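Local coordinates for uncharacterized egV family protein COG1307 (Ruminococcus gnavus, PDB 3JR7) that is of unknown function but belongs to the DegV family, whose members probably bind fatty acids or related lipids, at residues G110-A115 against I131-S136. Residues are numbered along the deposited sequence; the frame is centred on the assembly and turned at random.
Sequences GSYNSA and IHVFNS
Tyr112 and Ala115, one turn apart on the helix, face Val133 and Asn135 on the strand. The helix axis of 111-115 runs almost antiparallel to the strand axis of 131-135, at 171°. The two axes come within 8.8 Å of each other. Across this gap Tyr112 lies nearest Asn135, with their CA atoms 6.0 Å apart, and Ala115 lies nearest Val133. Gly110 takes the N-cap position, and its O accepts the first helical bond of the segment, from Ser114 N.

Tyr112 and Val133 carry the contact in nearly equal measure. The CG of Tyr112 is anti to the backbone N (chi1 179°), which sends the ring out from the helix and steeply across the line of the strand. Asn135 CB sits over one ring face, 4.0 Å from the centroid, in a CH-pi contact. The ring and the Asn135 amide are turned 40° apart. The amide oxygen OD1 of Asn135 is bonded to the backbone N of Arg137 and of Ala106, which should fix the rotation of this side chain. Val133 reaches the ring obliquely, with CG1 3.5 Å from Tyr112 CD1. The same methyl also meets Ala115 CB at 3.7 Å, so it fills the angle between ring and helix. A water joins the polar groups: it lies 2.7 Å from Tyr112 OH and donates to Val133 O.

On the other side of the strand, Phe134 packs against helix 160-173. Ala115 also touches Val101 of strand 98-103, the parallel neighbour of strand 130-135. Helix 111-126 thus connects these two strands and packs on their sheet, as in a classic beta-alpha-beta crossover of an alpha/beta domain.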
ATOM      1  N   GLY A 110       0.666 -12.901   3.067  1.00 21.68           N
ATOM      2  CA  GLY A 110       1.239 -13.918   2.182  1.00 21.20           C
ATOM      3  C   GLY A 110       1.232 -13.535   0.695  1.00 21.19           C
ATOM      4  O   GLY A 110       1.612 -14.362  -0.173  1.00 21.25           O
ATOM      5  N   SER A 111       0.890 -12.282   0.383  1.00 20.21           N
ATOM      6  CA  SER A 111       0.758 -11.833  -1.015  1.00 20.61           C
ATOM      7  C   SER A 111       2.114 -11.958  -1.733  1.00 20.41           C
ATOM      8  O   SER A 111       2.179 -12.522  -2.823  1.00 20.29           O
ATOM      9  CB  SER A 111       0.197 -10.395  -1.101  1.00 20.34           C
ATOM     10  OG  SER A 111      -0.003 -10.000  -2.457  1.00 19.84           O
ATOM     11  N   TYR A 112       3.173 -11.444  -1.114  1.00 20.50           N
ATOM     12  CA  TYR A 112       4.547 -11.570  -1.635  1.00 20.16           C
ATOM     13  C   TYR A 112       4.905 -13.039  -1.944  1.00 20.63           C
ATOM     14  O   TYR A 112       5.259 -13.382  -3.058  1.00 19.05           O
ATOM     15  CB  TYR A 112       5.595 -11.028  -0.670  1.00 20.16           C
ATOM     16  CG  TYR A 112       7.011 -11.186  -1.212  1.00 22.13           C
ATOM     17  CD1 TYR A 112       7.470 -10.396  -2.274  1.00 23.86           C
ATOM     18  CD2 TYR A 112       7.879 -12.105  -0.670  1.00 26.01           C
ATOM     19  CE1 TYR A 112       8.759 -10.556  -2.799  1.00 24.25           C
ATOM     20  CE2 TYR A 112       9.186 -12.274  -1.193  1.00 28.07           C
ATOM     21  CZ  TYR A 112       9.600 -11.511  -2.252  1.00 25.62           C
ATOM     22  OH  TYR A 112      10.873 -11.682  -2.750  1.00 26.02           O
ATOM     23  N   ASN A 113       4.812 -13.897  -0.950  1.00 21.57           N
ATOM     24  CA  ASN A 113       5.147 -15.321  -1.181  1.00 23.00           C
ATOM     25  C   ASN A 113       4.334 -16.008  -2.297  1.00 22.80           C
ATOM     26  O   ASN A 113       4.844 -16.844  -3.099  1.00 22.41           O
ATOM     27  CB  ASN A 113       5.021 -16.067   0.134  1.00 23.24           C
ATOM     28  CG  ASN A 113       6.166 -15.778   1.072  1.00 25.37           C
ATOM     29  OD1 ASN A 113       7.196 -15.208   0.687  1.00 28.66           O
ATOM     30  ND2 ASN A 113       6.003 -16.189   2.315  1.00 28.19           N
ATOM     31  N   SER A 114       3.064 -15.633  -2.367  1.00 22.55           N
ATOM     32  CA  SER A 114       2.186 -16.104  -3.394  1.00 22.59           C
ATOM     33  C   SER A 114       2.610 -15.690  -4.802  1.00 21.74           C
ATOM     34  O   SER A 114       2.626 -16.525  -5.712  1.00 21.29           O
ATOM     35  CB  SER A 114       0.802 -15.624  -3.101  1.00 23.66           C
ATOM     36  OG  SER A 114      -0.072 -16.136  -4.020  1.00 24.82           O
ATOM     37  N   ALA A 115       2.965 -14.415  -4.948  1.00 20.23           N
ATOM     38  CA  ALA A 115       3.472 -13.859  -6.185  1.00 19.88           C
ATOM     39  C   ALA A 115       4.759 -14.581  -6.644  1.00 20.06           C
ATOM     40  O   ALA A 115       4.912 -14.882  -7.823  1.00 20.19           O
ATOM     41  CB  ALA A 115       3.738 -12.355  -6.032  1.00 17.16           C
ATOM     42  N   ILE A 131      10.293 -11.727 -14.951  1.00 21.83           N
ATOM     43  CA  ILE A 131       9.311 -11.441 -13.932  1.00 21.66           C
ATOM     44  C   ILE A 131      10.041 -11.123 -12.622  1.00 20.75           C
ATOM     45  O   ILE A 131      10.886 -11.900 -12.156  1.00 20.81           O
ATOM     46  CB  ILE A 131       8.415 -12.655 -13.664  1.00 21.82           C
ATOM     47  CG1 ILE A 131       7.733 -13.122 -14.953  1.00 22.02           C
ATOM     48  CG2 ILE A 131       7.348 -12.303 -12.601  1.00 20.59           C
ATOM     49  CD1 ILE A 131       7.125 -14.535 -14.852  1.00 23.01           C
ATOM     50  N   HIS A 132       9.728  -9.987 -12.030  1.00 19.60           N
ATOM     51  CA  HIS A 132      10.301  -9.618 -10.745  1.00 18.96           C
ATOM     52  C   HIS A 132       9.215  -9.213  -9.784  1.00 18.98           C
ATOM     53  O   HIS A 132       8.367  -8.365 -10.102  1.00 19.41           O
ATOM     54  CB  HIS A 132      11.342  -8.492 -10.862  1.00 19.24           C
ATOM     55  CG  HIS A 132      12.024  -8.214  -9.565  1.00 20.78           C
ATOM     56  ND1 HIS A 132      13.095  -8.956  -9.128  1.00 21.86           N
ATOM     57  CD2 HIS A 132      11.699  -7.382  -8.542  1.00 21.81           C
ATOM     58  CE1 HIS A 132      13.449  -8.538  -7.920  1.00 22.56           C
ATOM     59  NE2 HIS A 132      12.614  -7.586  -7.544  1.00 21.79           N
ATOM     60  N   VAL A 133       9.239  -9.812  -8.588  1.00 19.71           N
ATOM     61  CA  VAL A 133       8.297  -9.494  -7.528  1.00 18.83           C
ATOM     62  C   VAL A 133       8.981  -8.519  -6.499  1.00 19.68           C
ATOM     63  O   VAL A 133      10.005  -8.881  -5.888  1.00 20.96           O
ATOM     64  CB  VAL A 133       7.819 -10.753  -6.804  1.00 18.30           C
ATOM     65  CG1 VAL A 133       6.814 -10.374  -5.726  1.00 16.83           C
ATOM     66  CG2 VAL A 133       7.175 -11.742  -7.802  1.00 19.05           C
ATOM     67  N   PHE A 134       8.426  -7.315  -6.335  1.00 18.58           N
ATOM     68  CA  PHE A 134       8.921  -6.335  -5.360  1.00 19.40           C
ATOM     69  C   PHE A 134       8.101  -6.495  -4.054  1.00 19.31           C
ATOM     70  O   PHE A 134       6.881  -6.372  -4.037  1.00 19.23           O
ATOM     71  CB  PHE A 134       8.779  -4.897  -5.864  1.00 19.69           C
ATOM     72  CG  PHE A 134       9.555  -4.574  -7.094  1.00 20.37           C
ATOM     73  CD1 PHE A 134      10.913  -4.299  -7.024  1.00 22.16           C
ATOM     74  CD2 PHE A 134       8.920  -4.492  -8.320  1.00 21.14           C
ATOM     75  CE1 PHE A 134      11.643  -4.008  -8.180  1.00 21.13           C
ATOM     76  CE2 PHE A 134       9.616  -4.195  -9.464  1.00 22.72           C
ATOM     77  CZ  PHE A 134      10.978  -3.952  -9.410  1.00 22.61           C
ATOM     78  N   ASN A 135       8.764  -6.854  -2.975  1.00 20.04           N
ATOM     79  CA  ASN A 135       8.168  -6.799  -1.658  1.00 19.18           C
ATOM     80  C   ASN A 135       8.196  -5.321  -1.301  1.00 19.34           C
ATOM     81  O   ASN A 135       9.254  -4.788  -1.050  1.00 20.26           O
ATOM     82  CB  ASN A 135       9.056  -7.597  -0.691  1.00 19.75           C
ATOM     83  CG  ASN A 135       8.710  -7.394   0.762  1.00 19.46           C
ATOM     84  OD1 ASN A 135       7.694  -6.786   1.094  1.00 20.20           O
ATOM     85  ND2 ASN A 135       9.557  -7.930   1.650  1.00 18.49           N
ATOM     86  N   SER A 136       7.051  -4.663  -1.218  1.00 18.80           N
ATOM     87  CA  SER A 136       7.021  -3.236  -0.917  1.00 17.99           C
ATOM     88  C   SER A 136       7.542  -2.882   0.461  1.00 18.35           C
ATOM     89  O   SER A 136       7.907  -1.793   0.622  1.00 17.93           O
ATOM     90  CB  SER A 136       5.608  -2.649  -1.008  1.00 18.49           C
ATOM     91  OG  SER A 136       4.763  -3.141   0.007  1.00 17.27           O
TER
HETATM   92  O   HOH W   1      11.489 -10.773  -5.232  1.00 28.79           O